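Local structure of large exoprotein involved in heme utilization or adhesion (Yersinia kristensenii ATCC 33638, 5E3E) at residues Val9-Ala14 with Ala28-Asp33; Tyr63-Tyr68 with Arg92-Arg97. The protein is the C-terminal toxin domain of a contact-dependent inhibition exoprotein, an RNase A-superfamily member that probably cleaves RNA and is bound here by its immunity protein CdiI. All coordinates share one frame; numbering follows the deposited sequence.

Interaction 1 of 2, residues Val9-Ala14 with Ala28-Asp33; sequences VGKTEA and ASSFTD
V9 runs beside F31, their CA atoms 4.8 Å apart, in a single backbone bridge at the end of strand 27-31. The amide of G10 closes it, donating to the carbonyl O of F31 over 2.9 Å from N to O; at 167° the bond is almost straight at the hydrogen. F31 also pairs with H8 through the backbone, and H8 ND1 bonds the carbonyl of S29. G10 then turns with a positive phi of 67°, a conformation glycine adopts easily, and brings K11 alongside S30. Both segments end at helix starts: T12 is the N-cap of helix 13-19 and D33 that of helix 34-47, with D33 OD1 also bonded to T36. In this RNase A-like domain the bridge ties the lead into helix 13-19 to strand 27-31, which runs on into helix 34-47.

The small S30 points its side chain toward 9-14. With OG anti to its backbone N (chi1 177°), the hydroxyl faces the backbone of G10 and K11, and OG approaches K11 N to 3.0 Å. A water bonded to S30 OG donates to K11 O at 2.8 Å. The methylene CB of K11 rests 3.7 Å from S30 CB. The branched V9 splits its contacts: V9 CG1 lies 3.5 Å from D33 C, whereas CG2 nears the F31 ring obliquely. F31 packs on A37 and V40 of helix 34-47.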
ATOM      1  N   VAL B   9      15.338   2.493   2.215  1.00 13.08           N
ATOM      2  CA  VAL B   9      16.340   2.701   3.286  1.00 14.20           C
ATOM      3  C   VAL B   9      17.444   3.657   2.827  1.00 14.73           C
ATOM      4  O   VAL B   9      18.166   3.395   1.844  1.00 14.87           O
ATOM      5  CB  VAL B   9      16.989   1.394   3.807  1.00 15.05           C
ATOM      6  CG1 VAL B   9      17.961   1.698   4.948  1.00 16.28           C
ATOM      7  CG2 VAL B   9      15.947   0.399   4.288  1.00 15.14           C
ATOM      8  N   GLY B  10      17.554   4.764   3.546  1.00 15.33           N
ATOM      9  CA  GLY B  10      18.623   5.720   3.339  1.00 16.38           C
ATOM     10  C   GLY B  10      18.616   6.477   2.038  1.00 16.59           C
ATOM     11  O   GLY B  10      19.662   7.000   1.628  1.00 17.36           O
ATOM     12  N   LYS B  11      17.465   6.554   1.388  1.00 16.04           N
ATOM     13  CA  LYS B  11      17.327   7.257   0.126  1.00 16.67           C
ATOM     14  C   LYS B  11      17.522   8.758   0.317  1.00 16.96           C
ATOM     15  O   LYS B  11      17.193   9.325   1.372  1.00 17.19           O
ATOM     16  CB  LYS B  11      15.948   6.996  -0.486  1.00 17.14           C
ATOM     17  CG  LYS B  11      15.667   5.550  -0.840  1.00 18.26           C
ATOM     18  CD  LYS B  11      16.610   5.103  -1.951  1.00 20.09           C
ATOM     19  CE  LYS B  11      17.323   3.859  -1.556  1.00 22.52           C
ATOM     20  NZ  LYS B  11      18.280   3.369  -2.587  1.00 24.03           N
ATOM     21  N   THR B  12      18.065   9.388  -0.712  1.00 17.14           N
ATOM     22  CA  THR B  12      18.263  10.826  -0.714  1.00 17.53           C
ATOM     23  C   THR B  12      16.968  11.513  -1.061  1.00 17.01           C
ATOM     24  O   THR B  12      16.055  10.931  -1.709  1.00 16.57           O
ATOM     25  CB  THR B  12      19.287  11.270  -1.783  1.00 17.88           C
ATOM     26  OG1 THR B  12      18.818  10.904  -3.089  1.00 17.74           O
ATOM     27  CG2 THR B  12      20.661  10.644  -1.556  1.00 19.02           C
ATOM     28  N   GLU B  13      16.889  12.775  -0.661  1.00 17.18           N
ATOM     29  CA  GLU B  13      15.781  13.638  -1.091  1.00 17.46           C
ATOM     30  C   GLU B  13      15.611  13.667  -2.630  1.00 16.65           C
ATOM     31  O   GLU B  13      14.488  13.640  -3.160  1.00 15.54           O
ATOM     32  CB  GLU B  13      16.011  15.048  -0.562  1.00 19.40           C
ATOM     33  CG  GLU B  13      15.946  15.110   0.947  1.00 21.01           C
ATOM     34  CD  GLU B  13      16.373  16.441   1.541  1.00 23.37           C
ATOM     35  OE1 GLU B  13      17.122  17.204   0.905  1.00 24.98           O
ATOM     36  OE2 GLU B  13      15.976  16.674   2.692  1.00 26.11           O
ATOM     37  N   ALA B  14      16.744  13.695  -3.331  1.00 15.86           N
ATOM     38  CA  ALA B  14      16.751  13.736  -4.776  1.00 15.81           C
ATOM     39  C   ALA B  14      16.039  12.521  -5.344  1.00 15.33           C
ATOM     40  O   ALA B  14      15.260  12.649  -6.254  1.00 15.43           O
ATOM     41  CB  ALA B  14      18.169  13.791  -5.324  1.00 15.99           C
ATOM     42  N   ALA B  28       6.504   9.188  -1.743  1.00 13.62           N
ATOM     43  CA  ALA B  28       7.595   8.245  -1.639  1.00 13.19           C
ATOM     44  C   ALA B  28       8.289   8.476  -0.323  1.00 12.59           C
ATOM     45  O   ALA B  28       8.543   9.611   0.074  1.00 12.85           O
ATOM     46  CB  ALA B  28       8.546   8.450  -2.791  1.00 13.21           C
ATOM     47  N   SER B  29       8.683   7.410   0.330  1.00 12.26           N
ATOM     48  CA  SER B  29       9.295   7.535   1.638  1.00 11.98           C
ATOM     49  C   SER B  29      10.457   6.556   1.836  1.00 12.15           C
ATOM     50  O   SER B  29      10.611   5.571   1.091  1.00 11.96           O
ATOM     51  CB  SER B  29       8.223   7.316   2.691  1.00 12.05           C
ATOM     52  OG  SER B  29       7.720   5.972   2.628  1.00 11.75           O
ATOM     53  N   SER B  30      11.233   6.816   2.885  1.00 12.04           N
ATOM     54  CA  SER B  30      12.448   6.064   3.174  1.00 12.54           C
ATOM     55  C   SER B  30      12.753   6.138   4.670  1.00 12.47           C
ATOM     56  O   SER B  30      12.674   7.222   5.263  1.00 12.60           O
ATOM     57  CB  SER B  30      13.629   6.636   2.399  1.00 12.73           C
ATOM     58  OG  SER B  30      14.823   5.967   2.731  1.00 13.27           O
ATOM     59  N   PHE B  31      13.127   4.995   5.253  1.00 12.64           N
ATOM     60  CA  PHE B  31      13.671   4.945   6.609  1.00 13.19           C
ATOM     61  C   PHE B  31      15.015   5.666   6.626  1.00 13.84           C
ATOM     62  O   PHE B  31      15.739   5.699   5.632  1.00 13.55           O
ATOM     63  CB  PHE B  31      13.893   3.514   7.080  1.00 13.12           C
ATOM     64  CG  PHE B  31      12.632   2.727   7.233  1.00 12.80           C
ATOM     65  CD1 PHE B  31      11.756   2.992   8.292  1.00 12.66           C
ATOM     66  CD2 PHE B  31      12.294   1.754   6.309  1.00 12.59           C
ATOM     67  CE1 PHE B  31      10.607   2.263   8.438  1.00 12.75           C
ATOM     68  CE2 PHE B  31      11.159   1.026   6.460  1.00 12.64           C
ATOM     69  CZ  PHE B  31      10.293   1.295   7.521  1.00 12.71           C
ATOM     70  N   THR B  32      15.331   6.261   7.758  1.00 14.59           N
ATOM     71  CA  THR B  32      16.575   7.033   7.911  1.00 15.84           C
ATOM     72  C   THR B  32      17.807   6.195   7.570  1.00 16.60           C
ATOM     73  O   THR B  32      18.727   6.668   6.935  1.00 17.11           O
ATOM     74  CB  THR B  32      16.696   7.490   9.343  1.00 16.53           C
ATOM     75  OG1 THR B  32      15.540   8.267   9.649  1.00 17.15           O
ATOM     76  CG2 THR B  32      17.943   8.370   9.545  1.00 17.30           C
ATOM     77  N   ASP B  33      17.828   4.971   8.066  1.00 17.15           N
ATOM     78  CA  ASP B  33      19.006   4.107   7.908  1.00 18.52           C
ATOM     79  C   ASP B  33      18.649   2.686   8.194  1.00 18.56           C
ATOM     80  O   ASP B  33      17.535   2.406   8.602  1.00 17.67           O
ATOM     81  CB  ASP B  33      20.169   4.557   8.821  1.00 19.44           C
ATOM     82  CG  ASP B  33      19.740   4.840  10.247  1.00 20.88           C
ATOM     83  OD1 ASP B  33      19.055   4.005  10.866  1.00 22.49           O
ATOM     84  OD2 ASP B  33      20.129   5.913  10.770  1.00 23.16           O
TER
HETATM   85  O   HOH W   1      16.176   8.219   3.725  1.00 22.00           O

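Interaction 2 of 2, residues Tyr63-Tyr68 with Arg92-Arg97; sequences YLEIDY and RIIIAR
L64 and I95, like I66 and I93, are hydrogen-bonded pairs of two antiparallel strands whose axes approach to 4.6 Å. Each pair exchanges two backbone bonds. I93 N to I66 O, 2.9 Å, is nearly straight at 176°.

Apolar contacts differ on the two faces. On the face of L64, I66, I93 and I95, L64 and I95 lie side by side, L64 CB 3.8 Å from I95 CG1. I66 crosses I93 obliquely, and its CG1, set between backbone N and carbonyl carbon (chi1 60°), meets I93 CB at 3.5 Å. Leucine and isoleucine suit this buried face. On the other, Y63 CD2 lies 3.7 Å from A96 CB, the methyl meeting the ring obliquely; so small a side chain lets the ring lie close to the strand. I94 CD1 packs against the CA and CB of E65.

Charged contacts occupy that second face, where E65, D67 and R92 form a salt-bridge network. R92 NE donates to the syn lone pair of D67 OD1 at 3.2 Å, with that oxygen somewhat out of the guanidinium plane and the carboxylate and guanidinium planes 82° apart. The bond of R92 NE to E65 OE2, at 3.3 Å, is weak. The two carboxylates come close, E65 OE2 lying 2.5 Å from D67 OD2. R15 and D74 of the CdiI chain extend the network, pairing with E65 and R92 respectively.

L64 rests on helix 49-58 and I66 on helix 34-47, while strand 105-113 flanks strand 86-97 along its other edge and CdiI covers the charged face.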
ATOM      1  N   TYR B  63      -1.174 -11.430   0.798  1.00 14.89           N
ATOM      2  CA  TYR B  63      -0.302 -10.538   1.589  1.00 14.73           C
ATOM      3  C   TYR B  63      -0.973 -10.179   2.895  1.00 14.19           C
ATOM      4  O   TYR B  63      -2.184 -10.355   3.041  1.00 14.13           O
ATOM      5  CB  TYR B  63       0.009  -9.248   0.794  1.00 14.49           C
ATOM      6  CG  TYR B  63       0.626  -9.559  -0.545  1.00 15.70           C
ATOM      7  CD1 TYR B  63      -0.172  -9.822  -1.662  1.00 16.32           C
ATOM      8  CD2 TYR B  63       2.002  -9.731  -0.668  1.00 16.03           C
ATOM      9  CE1 TYR B  63       0.384 -10.167  -2.889  1.00 17.35           C
ATOM     10  CE2 TYR B  63       2.576 -10.075  -1.883  1.00 17.04           C
ATOM     11  CZ  TYR B  63       1.782 -10.293  -2.995  1.00 17.61           C
ATOM     12  OH  TYR B  63       2.313 -10.667  -4.230  1.00 19.10           O
ATOM     13  N   LEU B  64      -0.199  -9.603   3.798  1.00 14.49           N
ATOM     14  CA  LEU B  64      -0.706  -9.027   5.044  1.00 14.98           C
ATOM     15  C   LEU B  64       0.011  -7.699   5.329  1.00 15.38           C
ATOM     16  O   LEU B  64       1.234  -7.608   5.276  1.00 14.75           O
ATOM     17  CB  LEU B  64      -0.503  -9.979   6.218  1.00 15.85           C
ATOM     18  CG  LEU B  64      -1.001  -9.486   7.602  1.00 16.73           C
ATOM     19  CD1 LEU B  64      -2.521  -9.504   7.709  1.00 17.46           C
ATOM     20  CD2 LEU B  64      -0.383 -10.320   8.696  1.00 17.50           C
ATOM     21  N   GLU B  65      -0.790  -6.693   5.635  1.00 15.65           N
ATOM     22  CA  GLU B  65      -0.324  -5.368   6.067  1.00 16.55           C
ATOM     23  C   GLU B  65      -0.149  -5.353   7.573  1.00 17.08           C
ATOM     24  O   GLU B  65      -1.070  -5.727   8.306  1.00 16.88           O
ATOM     25  CB  GLU B  65      -1.408  -4.339   5.702  1.00 17.16           C
ATOM     26  CG  GLU B  65      -1.194  -2.935   6.252  1.00 17.99           C
ATOM     27  CD  GLU B  65      -2.367  -2.005   5.994  1.00 18.92           C
ATOM     28  OE1 GLU B  65      -3.261  -2.334   5.149  1.00 18.78           O
ATOM     29  OE2 GLU B  65      -2.361  -0.898   6.626  1.00 19.23           O
ATOM     30  N   ILE B  66       1.006  -4.891   8.058  1.00 17.52           N
ATOM     31  CA  ILE B  66       1.173  -4.688   9.465  1.00 19.34           C
ATOM     32  C   ILE B  66       1.708  -3.291   9.649  1.00 18.97           C
ATOM     33  O   ILE B  66       2.655  -2.890   8.984  1.00 18.64           O
ATOM     34  CB  ILE B  66       2.073  -5.728  10.149  1.00 21.10           C
ATOM     35  CG1 ILE B  66       3.462  -5.734   9.568  1.00 22.00           C
ATOM     36  CG2 ILE B  66       1.454  -7.131  10.010  1.00 21.32           C
ATOM     37  CD1 ILE B  66       4.504  -6.399  10.444  1.00 23.74           C
ATOM     38  N   ASP B  67       1.068  -2.559  10.535  1.00 19.35           N
ATOM     39  CA  ASP B  67       1.379  -1.152  10.733  1.00 20.14           C
ATOM     40  C   ASP B  67       2.099  -0.947  12.042  1.00 19.97           C
ATOM     41  O   ASP B  67       2.026  -1.781  12.963  1.00 20.24           O
ATOM     42  CB  ASP B  67       0.100  -0.319  10.610  1.00 21.44           C
ATOM     43  CG  ASP B  67      -0.494  -0.382   9.191  1.00 22.86           C
ATOM     44  OD1 ASP B  67       0.225  -0.036   8.228  1.00 24.76           O
ATOM     45  OD2 ASP B  67      -1.653  -0.802   9.026  1.00 24.05           O
ATOM     46  N   TYR B  68       2.876   0.131  12.078  1.00 19.44           N
ATOM     47  CA  TYR B  68       3.714   0.503  13.192  1.00 20.15           C
ATOM     48  C   TYR B  68       3.364   1.955  13.469  1.00 20.20           C
ATOM     49  O   TYR B  68       3.287   2.759  12.534  1.00 18.46           O
ATOM     50  CB  TYR B  68       5.166   0.407  12.766  1.00 20.58           C
ATOM     51  CG  TYR B  68       6.165   1.040  13.723  1.00 21.64           C
ATOM     52  CD1 TYR B  68       6.593   0.353  14.850  1.00 22.52           C
ATOM     53  CD2 TYR B  68       6.677   2.310  13.489  1.00 21.72           C
ATOM     54  CE1 TYR B  68       7.496   0.907  15.709  1.00 22.65           C
ATOM     55  CE2 TYR B  68       7.618   2.876  14.343  1.00 22.05           C
ATOM     56  CZ  TYR B  68       8.011   2.164  15.459  1.00 23.15           C
ATOM     57  OH  TYR B  68       8.936   2.694  16.344  1.00 23.92           O
ATOM     58  N   ARG B  92       4.702   1.001   7.569  1.00 13.11           N
ATOM     59  CA  ARG B  92       3.864  -0.102   7.115  1.00 13.47           C
ATOM     60  C   ARG B  92       4.828  -1.108   6.578  1.00 13.41           C
ATOM     61  O   ARG B  92       5.737  -0.775   5.825  1.00 12.81           O
ATOM     62  CB  ARG B  92       2.894   0.352   6.031  1.00 14.10           C
ATOM     63  CG  ARG B  92       2.001  -0.753   5.457  1.00 14.65           C
ATOM     64  CD  ARG B  92       0.996  -0.229   4.423  1.00 15.20           C
ATOM     65  NE  ARG B  92       0.126   0.735   5.106  1.00 15.93           N
ATOM     66  CZ  ARG B  92      -0.216   1.932   4.645  1.00 16.97           C
ATOM     67  NH1 ARG B  92       0.155   2.352   3.444  1.00 17.27           N
ATOM     68  NH2 ARG B  92      -0.985   2.704   5.395  1.00 18.70           N
ATOM     69  N   ILE B  93       4.597  -2.360   6.952  1.00 13.64           N
ATOM     70  CA  ILE B  93       5.337  -3.483   6.415  1.00 14.11           C
ATOM     71  C   ILE B  93       4.367  -4.381   5.681  1.00 13.77           C
ATOM     72  O   ILE B  93       3.255  -4.574   6.147  1.00 14.04           O
ATOM     73  CB  ILE B  93       5.988  -4.320   7.568  1.00 14.88           C
ATOM     74  CG1 ILE B  93       6.785  -3.432   8.556  1.00 15.69           C
ATOM     75  CG2 ILE B  93       6.825  -5.446   7.004  1.00 15.23           C
ATOM     76  CD1 ILE B  93       7.813  -2.556   7.996  1.00 16.21           C
ATOM     77  N   ILE B  94       4.764  -4.932   4.542  1.00 13.36           N
ATOM     78  CA  ILE B  94       3.911  -5.882   3.833  1.00 13.75           C
ATOM     79  C   ILE B  94       4.619  -7.213   3.834  1.00 14.10           C
ATOM     80  O   ILE B  94       5.778  -7.287   3.389  1.00 14.05           O
ATOM     81  CB  ILE B  94       3.648  -5.468   2.362  1.00 13.74           C
ATOM     82  CG1 ILE B  94       2.992  -4.081   2.252  1.00 14.43           C
ATOM     83  CG2 ILE B  94       2.787  -6.516   1.632  1.00 13.97           C
ATOM     84  CD1 ILE B  94       1.768  -3.914   3.085  1.00 15.21           C
ATOM     85  N   ILE B  95       3.931  -8.254   4.293  1.00 15.01           N
ATOM     86  CA  ILE B  95       4.472  -9.611   4.280  1.00 16.24           C
ATOM     87  C   ILE B  95       3.648 -10.521   3.393  1.00 17.01           C
ATOM     88  O   ILE B  95       2.521 -10.206   3.027  1.00 16.01           O
ATOM     89  CB  ILE B  95       4.607 -10.198   5.694  1.00 16.97           C
ATOM     90  CG1 ILE B  95       3.240 -10.467   6.345  1.00 17.81           C
ATOM     91  CG2 ILE B  95       5.443  -9.284   6.547  1.00 17.00           C
ATOM     92  CD1 ILE B  95       3.329 -11.280   7.623  1.00 18.61           C
ATOM     93  N   ALA B  96       4.251 -11.624   3.004  1.00 18.19           N
ATOM     94  CA  ALA B  96       3.532 -12.618   2.232  1.00 19.96           C
ATOM     95  C   ALA B  96       3.786 -13.991   2.790  1.00 23.32           C
ATOM     96  O   ALA B  96       4.882 -14.292   3.252  1.00 21.94           O
ATOM     97  CB  ALA B  96       3.956 -12.569   0.789  1.00 19.75           C
ATOM     98  N   ARG B  97       2.767 -14.844   2.729  0.50 24.85           N
ATOM     99  CA  ARG B  97       2.885 -16.193   3.242  0.50 26.18           C
ATOM    100  C   ARG B  97       3.929 -16.921   2.390  0.50 30.60           C
ATOM    101  O   ARG B  97       3.852 -16.889   1.162  0.50 33.34           O
ATOM    102  CB  ARG B  97       1.523 -16.890   3.167  0.50 26.60           C
ATOM    103  CG  ARG B  97       1.407 -18.153   4.013  0.50 26.21           C
ATOM    104  CD  ARG B  97       0.039 -18.801   3.869  0.50 26.72           C
ATOM    105  NE  ARG B  97      -1.052 -17.887   4.208  0.50 26.60           N
ATOM    106  CZ  ARG B  97      -1.722 -17.152   3.319  0.50 26.80           C
ATOM    107  NH1 ARG B  97      -2.687 -16.350   3.725  0.50 28.07           N
ATOM    108  NH2 ARG B  97      -1.447 -17.242   2.032  0.50 26.78           N
TER

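Both segments of interaction 1 precede those of interaction 2 in the sequence. Their centres lie 19 Å apart, with the middle of the chain between them, and although their nearest atoms are about 5 Å apart they do not touch. Both reach the same antiparallel sheet: strand 27-31 pairs with strand 75-79, which pairs in turn with strand 86-97, the partner of strand 63-68. Helix 34-47 joins them a second way, for it packs on V9 and F31 in interaction 1 and on I66 and Y68 in interaction 2. CdiI meets both, at A28 and S29 and more extensively at residues of 63-68 and 92-97, so the immunity protein spans distant parts of one toxin domain.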